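Local coordinates for protein beta-agarase (Persicobacter, PDB 6AII) that probably hydrolyses the beta-1,4 linkages of agarose to release neoagarobiose, as a calcium-binding catalytic domain of glycoside hydrolase family 16, at residues Pro59-Val71 against His98-Ser110. Sequence-based numbering, arbitrary orientation.
Sequences PGPTQWRHENVSV and HTLPATQMGCVVS
T62, Q63 and W64 pair in parallel with T103, Q104 and M105, and four backbone hydrogen bonds join the segments: T103 N to P61 O, Q63 N to T103 O, M105 N to Q63 O, and R65 N to M105 O, the last at 2.9 Å. A short 3-10 turn then returns N68 beside M105 and G106, and C107 N donates to a water that also lies 2.9 Å from R65 O. The Q63 and Q104 side chains lie alongside each other, and Q104 NE2 donates to Q63 OE1 at 2.8 Å, close to the Q104 amide plane although the amides are turned 56° apart; N83 N holds Q104 OE1. Replacing Q63 by an alanine would probably leave Q104 NE2 without this acceptor and its amide freer to turn. Apolar contacts gather round W64: C107 CB lies over one face, 3.6 Å from the five-membered ring centroid, and T62 CG2, of W64's own strand, near the rim of the opposite face. C107 SG, trans to the backbone N (chi1 -179°), sits over the six-membered ring. M105 packs CB on W64 CD1 (3.9 Å) and, crosswise, SD on T62 CG2 (3.8 Å). V69 CG1 meets V108 CG2. The pairing adds a short parallel strand to the mixed sheet of the GH16 beta-sandwich (jelly-roll) fold.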
loop_
_atom_site.group_PDB
_atom_site.type_symbol
_atom_site.label_atom_id
_atom_site.label_comp_id
_atom_site.label_asym_id
_atom_site.label_seq_id
_atom_site.Cartn_x
_atom_site.Cartn_y
_atom_site.Cartn_z
ATOM N N PRO A 59 9.249 0.470 11.662
ATOM C CA PRO A 59 8.840 1.648 12.463
ATOM C C PRO A 59 8.175 1.210 13.743
ATOM O O PRO A 59 7.654 0.097 13.808
ATOM C CB PRO A 59 7.840 2.397 11.593
ATOM C CG PRO A 59 7.140 1.233 10.880
ATOM C CD PRO A 59 8.240 0.230 10.587
ATOM N N GLY A 60 8.183 2.069 14.786
ATOM C CA GLY A 60 7.422 1.693 15.937
ATOM C C GLY A 60 7.973 0.387 16.525
ATOM O O GLY A 60 9.155 0.091 16.425
ATOM N N PRO A 61 7.089 -0.370 17.129
ATOM C CA PRO A 61 7.439 -1.670 17.716
ATOM C C PRO A 61 7.395 -2.826 16.706
ATOM O O PRO A 61 7.466 -3.976 17.109
ATOM C CB PRO A 61 6.436 -1.869 18.843
ATOM C CG PRO A 61 5.181 -1.205 18.297
ATOM C CD PRO A 61 5.721 -0.021 17.541
ATOM N N THR A 62 7.300 -2.458 15.440
ATOM C CA THR A 62 7.444 -3.424 14.356
ATOM C C THR A 62 8.845 -4.076 14.381
ATOM O O THR A 62 9.869 -3.374 14.504
ATOM C CB THR A 62 7.262 -2.746 12.997
ATOM O OG1 THR A 62 6.069 -1.938 12.985
ATOM C CG2 THR A 62 7.336 -3.746 11.855
ATOM N N GLN A 63 8.891 -5.408 14.167
ATOM C CA GLN A 63 10.108 -6.126 13.901
ATOM C C GLN A 63 9.930 -6.994 12.656
ATOM O O GLN A 63 9.433 -8.106 12.742
ATOM C CB GLN A 63 10.504 -7.060 15.061
ATOM C CG GLN A 63 11.080 -6.290 16.249
ATOM C CD GLN A 63 11.530 -7.161 17.393
ATOM O OE1 GLN A 63 11.013 -8.246 17.647
ATOM N NE2 GLN A 63 12.545 -6.656 18.111
ATOM N N TRP A 64 10.282 -6.421 11.518
ATOM C CA TRP A 64 10.211 -7.174 10.244
ATOM C C TRP A 64 11.177 -8.336 10.342
ATOM O O TRP A 64 12.318 -8.128 10.833
ATOM C CB TRP A 64 10.534 -6.316 9.049
ATOM C CG TRP A 64 9.473 -5.329 8.699
ATOM C CD1 TRP A 64 8.118 -5.482 8.807
ATOM C CD2 TRP A 64 9.695 -4.015 8.202
ATOM N NE1 TRP A 64 7.494 -4.350 8.380
ATOM C CE2 TRP A 64 8.425 -3.430 8.017
ATOM C CE3 TRP A 64 10.828 -3.282 7.851
ATOM C CZ2 TRP A 64 8.255 -2.156 7.505
ATOM C CZ3 TRP A 64 10.650 -2.002 7.377
ATOM C CH2 TRP A 64 9.393 -1.450 7.190
ATOM N N ARG A 65 10.718 -9.515 9.931
ATOM C CA ARG A 65 11.541 -10.706 9.978
ATOM C C ARG A 65 11.343 -11.414 8.653
ATOM O O ARG A 65 10.218 -11.544 8.205
ATOM C CB ARG A 65 11.128 -11.605 11.132
ATOM C CG ARG A 65 11.461 -11.060 12.519
ATOM C CD ARG A 65 12.953 -10.940 12.719
ATOM N NE ARG A 65 13.306 -10.430 14.052
ATOM C CZ ARG A 65 13.628 -9.166 14.337
ATOM N NH1 ARG A 65 13.542 -8.190 13.427
ATOM N NH2 ARG A 65 14.070 -8.898 15.582
ATOM N N HIS A 66 12.426 -11.958 8.122
ATOM C CA HIS A 66 12.332 -12.700 6.871
ATOM C C HIS A 66 11.291 -13.832 6.997
ATOM O O HIS A 66 10.510 -14.091 6.026
ATOM C CB HIS A 66 13.691 -13.350 6.535
ATOM C CG HIS A 66 14.715 -12.332 6.182
ATOM N ND1 HIS A 66 15.661 -11.882 7.107
ATOM C CD2 HIS A 66 14.907 -11.588 5.080
ATOM C CE1 HIS A 66 16.384 -10.930 6.561
ATOM N NE2 HIS A 66 16.008 -10.789 5.295
ATOM N N GLU A 67 11.232 -14.516 8.136
ATOM C CA GLU A 67 10.403 -15.690 8.299
ATOM C C GLU A 67 8.916 -15.354 8.515
ATOM O O GLU A 67 8.117 -16.243 8.773
ATOM C CB GLU A 67 10.884 -16.562 9.467
ATOM C CG GLU A 67 10.987 -15.831 10.789
ATOM C CD GLU A 67 12.354 -15.247 11.114
ATOM O OE1 GLU A 67 13.022 -14.676 10.209
ATOM O OE2 GLU A 67 12.692 -15.255 12.331
ATOM N N ASN A 68 8.550 -14.077 8.411
ATOM C CA ASN A 68 7.150 -13.643 8.549
ATOM C C ASN A 68 6.553 -13.377 7.156
ATOM O O ASN A 68 5.470 -12.790 7.067
ATOM C CB ASN A 68 7.016 -12.420 9.454
ATOM C CG ASN A 68 7.008 -12.837 10.921
ATOM O OD1 ASN A 68 7.994 -13.445 11.399
ATOM N ND2 ASN A 68 5.921 -12.584 11.659
ATOM N N VAL A 69 7.210 -13.887 6.110
ATOM C CA VAL A 69 6.640 -13.881 4.750
ATOM C C VAL A 69 6.647 -15.325 4.240
ATOM O O VAL A 69 7.663 -16.000 4.255
ATOM C CB VAL A 69 7.430 -12.969 3.789
ATOM C CG1 VAL A 69 6.913 -13.066 2.340
ATOM C CG2 VAL A 69 7.450 -11.508 4.209
ATOM N N SER A 70 5.533 -15.762 3.663
ATOM C CA SER A 70 5.500 -17.105 3.025
ATOM C C SER A 70 4.502 -17.028 1.868
ATOM O O SER A 70 3.857 -16.016 1.645
ATOM C CB SER A 70 5.095 -18.161 4.025
ATOM O OG SER A 70 3.764 -17.957 4.452
ATOM N N VAL A 71 4.440 -18.104 1.117
ATOM C CA VAL A 71 3.430 -18.259 0.068
ATOM C C VAL A 71 2.824 -19.632 0.215
ATOM O O VAL A 71 3.530 -20.634 0.251
ATOM C CB VAL A 71 3.966 -18.033 -1.356
ATOM C CG1 VAL A 71 2.806 -18.087 -2.347
ATOM C CG2 VAL A 71 4.719 -16.727 -1.526
ATOM N N HIS A 98 10.088 5.030 23.625
ATOM C CA HIS A 98 9.115 4.220 24.334
ATOM C C HIS A 98 9.352 2.749 24.066
ATOM O O HIS A 98 9.884 2.411 23.014
ATOM C CB HIS A 98 7.697 4.556 23.822
ATOM C CG HIS A 98 7.405 6.017 24.007
ATOM N ND1 HIS A 98 6.616 6.437 25.031
ATOM C CD2 HIS A 98 7.771 7.112 23.298
ATOM C CE1 HIS A 98 6.490 7.743 24.931
ATOM N NE2 HIS A 98 7.226 8.193 23.938
ATOM N N THR A 99 8.920 1.915 25.007
ATOM C CA THR A 99 9.120 0.489 24.874
ATOM C C THR A 99 7.748 -0.183 24.887
ATOM O O THR A 99 6.901 0.118 25.724
ATOM C CB THR A 99 9.983 -0.065 26.015
ATOM O OG1 THR A 99 11.220 0.644 25.943
ATOM C CG2 THR A 99 10.226 -1.551 25.892
ATOM N N LEU A 100 7.544 -1.143 23.975
ATOM C CA LEU A 100 6.385 -1.984 23.967
ATOM C C LEU A 100 6.808 -3.416 23.637
ATOM O O LEU A 100 7.807 -3.603 23.012
ATOM C CB LEU A 100 5.372 -1.510 22.900
ATOM C CG LEU A 100 4.613 -0.213 23.215
ATOM C CD1 LEU A 100 3.774 0.192 22.023
ATOM C CD2 LEU A 100 3.694 -0.362 24.436
ATOM N N PRO A 101 5.934 -4.384 23.961
ATOM C CA PRO A 101 6.057 -5.720 23.338
ATOM C C PRO A 101 6.095 -5.513 21.816
ATOM O O PRO A 101 5.252 -4.801 21.250
ATOM C CB PRO A 101 4.829 -6.520 23.813
ATOM C CG PRO A 101 4.365 -5.755 25.049
ATOM C CD PRO A 101 4.637 -4.307 24.683
ATOM N N ALA A 102 7.039 -6.151 21.164
ATOM C CA ALA A 102 7.151 -6.029 19.720
ATOM C C ALA A 102 6.112 -6.926 19.015
ATOM O O ALA A 102 5.503 -7.840 19.604
ATOM C CB ALA A 102 8.526 -6.421 19.290
ATOM N N THR A 103 5.934 -6.616 17.745
ATOM C CA THR A 103 5.203 -7.546 16.868
ATOM C C THR A 103 6.111 -7.881 15.698
ATOM O O THR A 103 6.535 -6.962 14.941
ATOM C CB THR A 103 3.851 -6.948 16.444
ATOM O OG1 THR A 103 3.129 -6.460 17.568
ATOM C CG2 THR A 103 3.014 -7.936 15.628
ATOM N N GLN A 104 6.431 -9.157 15.474
ATOM C CA GLN A 104 7.193 -9.570 14.358
ATOM C C GLN A 104 6.290 -9.568 13.129
ATOM O O GLN A 104 5.130 -9.989 13.278
ATOM C CB GLN A 104 7.831 -10.937 14.576
ATOM C CG GLN A 104 8.911 -10.931 15.692
ATOM C CD GLN A 104 8.323 -10.926 17.071
ATOM O OE1 GLN A 104 7.448 -11.749 17.434
ATOM N NE2 GLN A 104 8.773 -9.942 17.912
ATOM N N MET A 105 6.805 -9.016 12.058
ATOM C CA MET A 105 5.929 -8.696 10.919
ATOM C C MET A 105 6.668 -8.919 9.633
ATOM O O MET A 105 7.845 -9.180 9.626
ATOM C CB MET A 105 5.455 -7.241 11.038
ATOM C CG MET A 105 4.410 -7.063 12.115
ATOM S SD MET A 105 3.898 -5.324 12.279
ATOM C CE MET A 105 2.155 -5.452 12.544
ATOM N N GLY A 106 5.981 -8.836 8.499
ATOM C CA GLY A 106 6.645 -9.040 7.232
ATOM C C GLY A 106 6.619 -7.822 6.337
ATOM O O GLY A 106 5.748 -6.910 6.446
ATOM N N CYS A 107 7.567 -7.804 5.398
ATOM C CA CYS A 107 7.731 -6.744 4.455
ATOM C C CYS A 107 8.286 -7.348 3.163
ATOM O O CYS A 107 9.201 -8.176 3.249
ATOM C CB CYS A 107 8.656 -5.673 5.032
ATOM S SG CYS A 107 8.912 -4.278 3.945
ATOM N N VAL A 108 7.695 -6.984 2.021
ATOM C CA VAL A 108 8.099 -7.511 0.749
ATOM C C VAL A 108 8.442 -6.376 -0.203
ATOM O O VAL A 108 7.677 -5.393 -0.283
ATOM C CB VAL A 108 6.958 -8.381 0.197
ATOM C CG1 VAL A 108 7.257 -8.805 -1.210
ATOM C CG2 VAL A 108 6.730 -9.574 1.107
ATOM N N VAL A 109 9.584 -6.479 -0.967
ATOM C CA VAL A 109 9.957 -5.446 -1.895
ATOM C C VAL A 109 10.268 -6.086 -3.250
ATOM O O VAL A 109 10.968 -7.126 -3.313
ATOM C CB VAL A 109 11.154 -4.623 -1.398
ATOM C CG1 VAL A 109 11.487 -3.568 -2.436
ATOM C CG2 VAL A 109 10.878 -3.973 -0.046
ATOM N N SER A 110 9.741 -5.543 -4.324
ATOM C CA SER A 110 9.988 -6.141 -5.630
ATOM C C SER A 110 11.454 -5.992 -6.045
ATOM O O SER A 110 12.116 -5.062 -5.625
ATOM C CB SER A 110 9.135 -5.501 -6.701
ATOM O OG SER A 110 9.436 -4.157 -6.924
HETATM O O HOH W 1 9.841 -9.620 6.046
#